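Local coordinates for peptidoglycan-recognition protein SA (Drosophila melanogaster, PDB 1SXR), which binds peptidoglycan of Gram-positive bacteria as an innate immune receptor and thereby switches on the Toll pathway, at residues 20-24 with 58-62; 11-15 with 130-134; 98-102 with 152-156. All coordinates share one frame; numbering follows the deposited sequence.

Interaction 1. Residues 20-24 with 58-62; sequences WGGKP and LQNMQ
Leaving helix 17-20, the backbone from Trp20 to Lys23 passes alongside the helical turn that carries Leu58, Gln59 and Gln62, bringing Gly22 CA to 5.6 Å from Gln59 CA. The Trp20 indole lies between two aliphatic surfaces. Leu58 CB sits over one face, 3.8 Å from the centroid of the six-membered ring in a CH-pi contact, and Gly22 CA, of the same segment as the indole, lies over the opposite face toward the rim. To reach this slot the indole takes a chi1 of 57°, with CG between the backbone N and the carbonyl carbon; its NE1 is bonded beyond, to the carbonyl of Glu88. Two glutamines then show how side-chain amides can bind a loop to a helix. Gln59 NE2 donates to Trp20 O at 2.9 Å in a nearly straight bond, with the acceptor in its amide plane. Gln62 extends with CG anti to its backbone N (chi1 -174°) and uses both ends on one residue: OE1 receives Lys23 N at 2.9 Å on an in-plane lone pair, while NE2 gives to Lys23 O at 2.9 Å, tilted and less straight. Its NE2 also bonds Asp73, which helps fix the amide's rotation. Gln62 belongs to a stretch that probably binds peptidoglycan. Between these contacts the chain turns out of helix 17-20 by a Schellman motif, with Gly21 at positive phi.

Interaction 2. Residues 11-15 with 130-134; sequences CPTIK and DLLAC
Cys11 and Cys134 are joined SG to SG at 2.0 Å, the bridge turned to a chi3 of 93°, near the quarter turn usual for disulfides, here in the right-handed sense. On the helix side Cys134, which has two modelled conformers, sends SG out anti to its backbone N in the one described. Next along the chain, Pro12 presents the CG-CD edge of its ring to the helix backbone. Pro12 CD lies 3.5 Å from Asp130 O, a carbonyl that already receives Cys134 N, and 3.9 Å from Cys134 CB. Pro12 CG rests on the following residue, 3.8 Å from Leu131 N, so the proline spans the turn that ends at the half-cystine. The side chain of Asp130 meets the proline through CB, and its OD1 is hydrogen-bonded to Gln126. Two residues on, Ile14 and Leu131 cross at about a right angle and meet by their end methyls, CD1 to CD1 at 3.9 Å. Ile14 keeps CG1 beside its own backbone N and continues extended to CD1, which carries that methyl across to the helix. Both also pack on Phe78, Val86 and Trp92, where the contact runs into the interior. Since no hydrogen bond crosses between the two segments, a single covalent link backed by apolar contacts ties the start of the modelled chain to helix 122-137, a bond suited to a secreted protein.

Interaction 3. Residues 98-102 with 152-156; sequences HTYGY and QVIST. With SO4 (sulfate ion), chain C.
Val153 overlaps two side chains of the facing loop with its two methyls. Val153 CG2 comes to 3.6 Å from Thr99 CG2, and Val153 CG1, approaching the ring obliquely, lies 3.7 Å from Tyr102 CE2. Ile154 continues the seam: its CG2 packs 3.6 Å from Tyr100 O and also touches Tyr100 CB, while CD1 extends toward the backbone of His98 and Thr99. With CG1 between the backbone N and the carbonyl carbon (chi1 61°), Ile154 places these two methyls along successive residues of the opposing loop. One water supplies a polar link, donating to Tyr100 O at 2.7 Å and to Val153 O at 3.2 Å; it lies at the edge of the Tyr102 ring, in its plane. The loop that receives these methyls is shaped by a type II turn, in which Tyr102 N bonds Thr99 O and Gly101 takes positive phi at the third position. On its outer side Gly101 N makes a weak bond to a sulfate, probably from the crystallisation liquor, which Asn103 N and Ala104 N also hold. Thr99 turns its methyl to the valine, and Thr99 OG1 lies 2.7 Å from His98 ND1 in a hydrogen bond. Beyond the segments, the same OG1 is bonded to His41, and Tyr102 OH to the carbonyl of His178, in what is evidently a C-terminal purification tag. Segment 152-156 also carries Thr156, which probably interacts with peptidoglycan. Beneath the seam, Thr99 and Tyr102 rest on Val39 of strand 35-42, and Tyr102 and Val153 on Ile148 of strand 145-149, so the two loops close over neighbouring strands of the sheet.

In the fold
Each of the three contacts ties a largely irregular piece of chain to the fold by a different chemistry. Interaction 3 is the buried one, joining two loops by apolar methyls and one water; interactions 1 and 2 are partly buried, and each sets an N-terminal segment against a helix, 50-67 or 122-137. Interaction 1 combines amide hydrogen bonds with an indole CH-pi contact; a covalent bridge marks the second. These two adjoin: Trp20 CD1 packs 3.5 Å from Lys15 O, and interaction 1 is nested within the loop that interaction 2 closes. Interaction 3 alternates with interaction 2 along the sequence and lies on the opposite side of the chain's centre, their centres about 24 Å apart.

Interaction 1. Residues 20-24 with 58-62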
loop_
_atom_site.group_PDB
_atom_site.type_symbol
_atom_site.label_atom_id
_atom_site.label_comp_id
_atom_site.label_asym_id
_atom_site.label_seq_id
_atom_site.Cartn_x
_atom_site.Cartn_y
_atom_site.Cartn_z
ATOM N N TRP A 20 -0.726 9.009 13.763
ATOM C CA TRP A 20 -1.801 9.650 12.982
ATOM C C TRP A 20 -3.177 9.539 13.596
ATOM O O TRP A 20 -4.180 9.959 12.999
ATOM C CB TRP A 20 -1.804 9.259 11.494
ATOM C CG TRP A 20 -1.896 7.794 11.112
ATOM C CD1 TRP A 20 -0.863 6.965 10.784
ATOM C CD2 TRP A 20 -3.102 7.024 10.878
ATOM N NE1 TRP A 20 -1.336 5.723 10.415
ATOM C CE2 TRP A 20 -2.702 5.735 10.454
ATOM C CE3 TRP A 20 -4.479 7.286 11.008
ATOM C CZ2 TRP A 20 -3.629 4.706 10.157
ATOM C CZ3 TRP A 20 -5.401 6.251 10.715
ATOM C CH2 TRP A 20 -4.966 4.989 10.303
ATOM N N GLY A 21 -3.250 9.003 14.807
ATOM C CA GLY A 21 -4.535 8.962 15.508
ATOM C C GLY A 21 -5.408 7.782 15.115
ATOM O O GLY A 21 -6.633 7.793 15.309
ATOM N N GLY A 22 -4.782 6.775 14.539
ATOM C CA GLY A 22 -5.522 5.601 14.062
ATOM C C GLY A 22 -5.890 4.667 15.200
ATOM O O GLY A 22 -5.262 4.689 16.281
ATOM N N LYS A 23 -6.905 3.848 14.956
ATOM C CA LYS A 23 -7.427 2.891 15.938
ATOM C C LYS A 23 -6.778 1.525 15.744
ATOM O O LYS A 23 -6.231 1.229 14.685
ATOM C CB LYS A 23 -8.947 2.728 15.772
ATOM C CG LYS A 23 -9.693 4.015 16.090
ATOM C CD LYS A 23 -11.198 3.874 16.078
ATOM C CE LYS A 23 -11.818 5.057 16.822
ATOM N NZ LYS A 23 -13.178 5.445 16.334
ATOM N N PRO A 24 -6.834 0.669 16.758
ATOM C CA PRO A 24 -6.290 -0.678 16.612
ATOM C C PRO A 24 -7.008 -1.492 15.538
ATOM O O PRO A 24 -8.175 -1.234 15.244
ATOM C CB PRO A 24 -6.546 -1.314 17.993
ATOM C CG PRO A 24 -6.657 -0.122 18.902
ATOM C CD PRO A 24 -7.393 0.914 18.105
ATOM N N LEU A 58 -6.903 9.812 7.043
ATOM C CA LEU A 58 -6.622 8.417 7.301
ATOM C C LEU A 58 -7.573 7.872 8.380
ATOM O O LEU A 58 -7.999 6.717 8.323
ATOM C CB LEU A 58 -5.160 8.252 7.749
ATOM C CG LEU A 58 -4.160 8.552 6.631
ATOM C CD1 LEU A 58 -2.749 8.726 7.259
ATOM C CD2 LEU A 58 -4.176 7.448 5.546
ATOM N N GLN A 59 -7.869 8.697 9.377
ATOM C CA GLN A 59 -8.837 8.261 10.406
ATOM C C GLN A 59 -10.189 7.885 9.807
ATOM O O GLN A 59 -10.796 6.858 10.173
ATOM C CB GLN A 59 -9.013 9.334 11.491
ATOM C CG GLN A 59 -7.744 9.523 12.338
ATOM C CD GLN A 59 -7.804 10.808 13.111
ATOM O OE1 GLN A 59 -8.888 11.345 13.350
ATOM N NE2 GLN A 59 -6.658 11.310 13.516
ATOM N N ASN A 60 -10.670 8.717 8.897
ATOM C CA ASN A 60 -11.973 8.432 8.284
ATOM C C ASN A 60 -11.895 7.329 7.232
ATOM O O ASN A 60 -12.848 6.537 7.067
ATOM C CB ASN A 60 -12.567 9.724 7.759
ATOM C CG ASN A 60 -13.000 10.628 8.888
ATOM O OD1 ASN A 60 -13.694 10.185 9.809
ATOM N ND2 ASN A 60 -12.568 11.872 8.848
ATOM N N MET A 61 -10.756 7.228 6.541
ATOM C CA MET A 61 -10.594 6.078 5.649
ATOM C C MET A 61 -10.625 4.772 6.456
ATOM O O MET A 61 -11.248 3.784 6.063
ATOM C CB MET A 61 -9.285 6.189 4.849
ATOM C CG MET A 61 -9.194 5.126 3.793
ATOM S SD MET A 61 -7.661 5.214 2.852
ATOM C CE MET A 61 -7.420 6.961 2.667
ATOM N N GLN A 62 -9.889 4.732 7.560
ATOM C CA GLN A 62 -9.954 3.591 8.458
ATOM C C GLN A 62 -11.380 3.264 8.949
ATOM O O GLN A 62 -11.779 2.097 8.959
ATOM C CB GLN A 62 -8.994 3.785 9.644
ATOM C CG GLN A 62 -8.937 2.537 10.512
ATOM C CD GLN A 62 -8.120 2.753 11.751
ATOM O OE1 GLN A 62 -8.269 3.773 12.432
ATOM N NE2 GLN A 62 -7.263 1.796 12.052
#

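Interaction 2. Residues 11-15 with 130-134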
loop_
_atom_site.group_PDB
_atom_site.type_symbol
_atom_site.label_atom_id
_atom_site.label_comp_id
_atom_site.label_asym_id
_atom_site.label_seq_id
_atom_site.Cartn_x
_atom_site.Cartn_y
_atom_site.Cartn_z
ATOM N N CYS A 11 16.302 3.940 4.959
ATOM C CA CYS A 11 15.037 3.529 5.646
ATOM C C CYS A 11 14.190 4.746 6.035
ATOM O O CYS A 11 14.607 5.548 6.866
ATOM C CB CYS A 11 15.344 2.658 6.880
ATOM S SG CYS A 11 15.529 0.862 6.564
ATOM N N PRO A 12 12.992 4.883 5.460
ATOM C CA PRO A 12 12.128 6.018 5.793
ATOM C C PRO A 12 11.584 5.872 7.213
ATOM O O PRO A 12 11.478 4.759 7.717
ATOM C CB PRO A 12 11.002 5.929 4.755
ATOM C CG PRO A 12 10.972 4.508 4.303
ATOM C CD PRO A 12 12.361 3.961 4.493
ATOM N N THR A 13 11.250 6.977 7.868
ATOM C CA THR A 13 10.678 6.882 9.199
ATOM C C THR A 13 9.160 6.729 9.055
ATOM O O THR A 13 8.502 7.590 8.494
ATOM C CB THR A 13 11.054 8.125 10.040
ATOM O OG1 THR A 13 10.299 8.140 11.261
ATOM C CG2 THR A 13 10.649 9.411 9.324
ATOM N N ILE A 14 8.615 5.622 9.539
ATOM C CA ILE A 14 7.196 5.341 9.303
ATOM C C ILE A 14 6.334 5.982 10.374
ATOM O O ILE A 14 6.642 5.913 11.566
ATOM C CB ILE A 14 6.969 3.834 9.254
ATOM C CG1 ILE A 14 7.708 3.244 8.049
ATOM C CG2 ILE A 14 5.479 3.540 9.168
ATOM C CD1 ILE A 14 7.657 1.731 7.993
ATOM N N LYS A 15 5.261 6.641 9.950
ATOM C CA LYS A 15 4.354 7.254 10.901
ATOM C C LYS A 15 3.373 6.182 11.353
ATOM O O LYS A 15 2.454 5.796 10.613
ATOM C CB LYS A 15 3.629 8.442 10.272
ATOM C CG LYS A 15 4.327 9.795 10.462
ATOM C CD LYS A 15 5.805 9.690 10.189
ATOM C CE LYS A 15 6.480 11.047 10.160
ATOM N NZ LYS A 15 7.753 10.944 9.363
ATOM N N ASP A 130 12.338 3.913 -1.212
ATOM C CA ASP A 130 13.043 3.757 0.069
ATOM C C ASP A 130 12.363 2.729 0.956
ATOM O O ASP A 130 13.030 1.964 1.639
ATOM C CB ASP A 130 13.126 5.067 0.834
ATOM C CG ASP A 130 13.962 6.113 0.127
ATOM O OD1 ASP A 130 14.645 5.778 -0.870
ATOM O OD2 ASP A 130 13.980 7.299 0.508
ATOM N N LEU A 131 11.031 2.722 0.958
ATOM C CA LEU A 131 10.284 1.744 1.769
ATOM C C LEU A 131 10.551 0.281 1.334
ATOM O O LEU A 131 10.697 -0.626 2.172
ATOM C CB LEU A 131 8.770 2.071 1.749
ATOM C CG LEU A 131 7.853 1.179 2.606
ATOM C CD1 LEU A 131 8.137 1.316 4.105
ATOM C CD2 LEU A 131 6.393 1.526 2.301
ATOM N N LEU A 132 10.578 0.061 0.022
ATOM C CA LEU A 132 10.831 -1.258 -0.530
ATOM C C LEU A 132 12.232 -1.708 -0.178
ATOM O O LEU A 132 12.431 -2.847 0.237
ATOM C CB LEU A 132 10.655 -1.237 -2.038
ATOM C CG LEU A 132 9.201 -0.954 -2.415
ATOM C CD1 LEU A 132 9.056 -0.773 -3.912
ATOM C CD2 LEU A 132 8.295 -2.031 -1.899
ATOM N N ALA A 133 13.201 -0.805 -0.303
ATOM C CA ALA A 133 14.578 -1.230 -0.066
ATOM C C ALA A 133 14.764 -1.532 1.404
ATOM O O ALA A 133 15.491 -2.447 1.769
ATOM C CB ALA A 133 15.546 -0.144 -0.503
ATOM N N CYS A 134 14.125 -0.734 2.255
ATOM C CA CYS A 134 14.162 -0.954 3.681
ATOM C C CYS A 134 13.502 -2.282 4.062
ATOM O O CYS A 134 14.024 -3.034 4.898
ATOM C CB CYS A 134 13.481 0.226 4.380
ATOM S SG CYS A 134 13.660 0.158 6.173
#

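Interaction 3. Residues 98-102 with 152-156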
loop_
_atom_site.group_PDB
_atom_site.type_symbol
_atom_site.label_atom_id
_atom_site.label_comp_id
_atom_site.label_asym_id
_atom_site.label_seq_id
_atom_site.Cartn_x
_atom_site.Cartn_y
_atom_site.Cartn_z
ATOM N N HIS A 98 -6.377 -5.269 0.643
ATOM C CA HIS A 98 -6.240 -4.424 -0.553
ATOM C C HIS A 98 -6.355 -5.158 -1.884
ATOM O O HIS A 98 -6.741 -4.527 -2.875
ATOM C CB HIS A 98 -4.889 -3.707 -0.517
ATOM C CG HIS A 98 -3.769 -4.645 -0.220
ATOM N ND1 HIS A 98 -3.147 -5.402 -1.196
ATOM C CD2 HIS A 98 -3.251 -5.050 0.968
ATOM C CE1 HIS A 98 -2.271 -6.211 -0.618
ATOM N NE2 HIS A 98 -2.301 -6.000 0.691
ATOM N N THR A 99 -6.007 -6.447 -1.943
ATOM C CA THR A 99 -5.932 -7.148 -3.218
ATOM C C THR A 99 -6.259 -8.609 -3.034
ATOM O O THR A 99 -5.396 -9.352 -2.562
ATOM C CB THR A 99 -4.502 -7.099 -3.752
ATOM O OG1 THR A 99 -4.029 -5.747 -3.723
ATOM C CG2 THR A 99 -4.452 -7.497 -5.239
ATOM N N TYR A 100 -7.458 -9.033 -3.438
ATOM C CA TYR A 100 -7.799 -10.441 -3.339
ATOM C C TYR A 100 -6.724 -11.331 -3.967
ATOM O O TYR A 100 -6.270 -11.095 -5.105
ATOM C CB TYR A 100 -9.154 -10.731 -4.016
ATOM C CG TYR A 100 -9.320 -12.222 -4.280
ATOM C CD1 TYR A 100 -9.633 -13.067 -3.254
ATOM C CD2 TYR A 100 -9.116 -12.772 -5.552
ATOM C CE1 TYR A 100 -9.747 -14.426 -3.444
ATOM C CE2 TYR A 100 -9.233 -14.158 -5.769
ATOM C CZ TYR A 100 -9.553 -14.976 -4.695
ATOM O OH TYR A 100 -9.683 -16.358 -4.866
ATOM N N GLY A 101 -6.293 -12.342 -3.205
ATOM C CA GLY A 101 -5.284 -13.281 -3.703
ATOM C C GLY A 101 -3.868 -12.872 -3.346
ATOM O O GLY A 101 -2.916 -13.681 -3.449
ATOM N N TYR A 102 -3.728 -11.610 -2.941
ATOM C CA TYR A 102 -2.417 -11.048 -2.601
ATOM C C TYR A 102 -2.384 -10.385 -1.237
ATOM O O TYR A 102 -1.473 -9.609 -0.943
ATOM C CB TYR A 102 -1.907 -10.091 -3.707
ATOM C CG TYR A 102 -1.423 -10.861 -4.935
ATOM C CD1 TYR A 102 -0.100 -11.226 -5.063
ATOM C CD2 TYR A 102 -2.312 -11.253 -5.913
ATOM C CE1 TYR A 102 0.323 -11.968 -6.163
ATOM C CE2 TYR A 102 -1.906 -11.979 -7.030
ATOM C CZ TYR A 102 -0.569 -12.320 -7.129
ATOM O OH TYR A 102 -0.110 -13.033 -8.203
ATOM N N GLN A 152 -3.254 -5.552 -12.367
ATOM C CA GLN A 152 -2.744 -6.753 -13.057
ATOM C C GLN A 152 -3.392 -8.028 -12.559
ATOM O O GLN A 152 -3.353 -9.049 -13.252
ATOM C CB GLN A 152 -1.226 -6.865 -12.903
ATOM C CG GLN A 152 -0.465 -5.744 -13.549
ATOM C CD GLN A 152 1.028 -5.919 -13.375
ATOM O OE1 GLN A 152 1.657 -5.233 -12.569
ATOM N NE2 GLN A 152 1.612 -6.872 -14.131
ATOM N N VAL A 153 -3.975 -7.995 -11.360
ATOM C CA VAL A 153 -4.473 -9.221 -10.720
ATOM C C VAL A 153 -5.935 -9.201 -10.253
ATOM O O VAL A 153 -6.508 -10.256 -10.010
ATOM C CB VAL A 153 -3.542 -9.669 -9.576
ATOM C CG1 VAL A 153 -2.153 -9.997 -10.160
ATOM C CG2 VAL A 153 -3.407 -8.545 -8.527
ATOM N N ILE A 154 -6.522 -8.015 -10.094
ATOM C CA ILE A 154 -7.959 -7.943 -9.789
ATOM C C ILE A 154 -8.603 -6.918 -10.707
ATOM O O ILE A 154 -7.917 -6.213 -11.448
ATOM C CB ILE A 154 -8.249 -7.599 -8.283
ATOM C CG1 ILE A 154 -7.658 -6.236 -7.917
ATOM C CG2 ILE A 154 -7.717 -8.708 -7.337
ATOM C CD1 ILE A 154 -8.038 -5.798 -6.520
ATOM N N SER A 155 -9.929 -6.878 -10.703
ATOM C CA SER A 155 -10.651 -5.962 -11.565
ATOM C C SER A 155 -10.689 -4.572 -10.951
ATOM O O SER A 155 -11.566 -4.261 -10.150
ATOM C CB SER A 155 -12.081 -6.457 -11.823
ATOM O OG SER A 155 -12.064 -7.669 -12.555
ATOM N N THR A 156 -9.708 -3.757 -11.311
ATOM C CA THR A 156 -9.566 -2.408 -10.769
ATOM C C THR A 156 -8.745 -1.570 -11.733
ATOM O O THR A 156 -7.971 -2.115 -12.534
ATOM C CB THR A 156 -8.873 -2.465 -9.369
ATOM O OG1 THR A 156 -8.789 -1.137 -8.799
ATOM C CG2 THR A 156 -7.416 -2.903 -9.491
HETATM S S SO4 C . -6.022 -13.548 0.318
HETATM O O1 SO4 C . -4.786 -13.132 -0.323
HETATM O O2 SO4 C . -7.056 -12.586 0.033
HETATM O O3 SO4 C . -5.861 -13.542 1.747
HETATM O O4 SO4 C . -6.429 -14.821 -0.226
HETATM O O HOH W 1 -5.726 -12.187 -7.522
#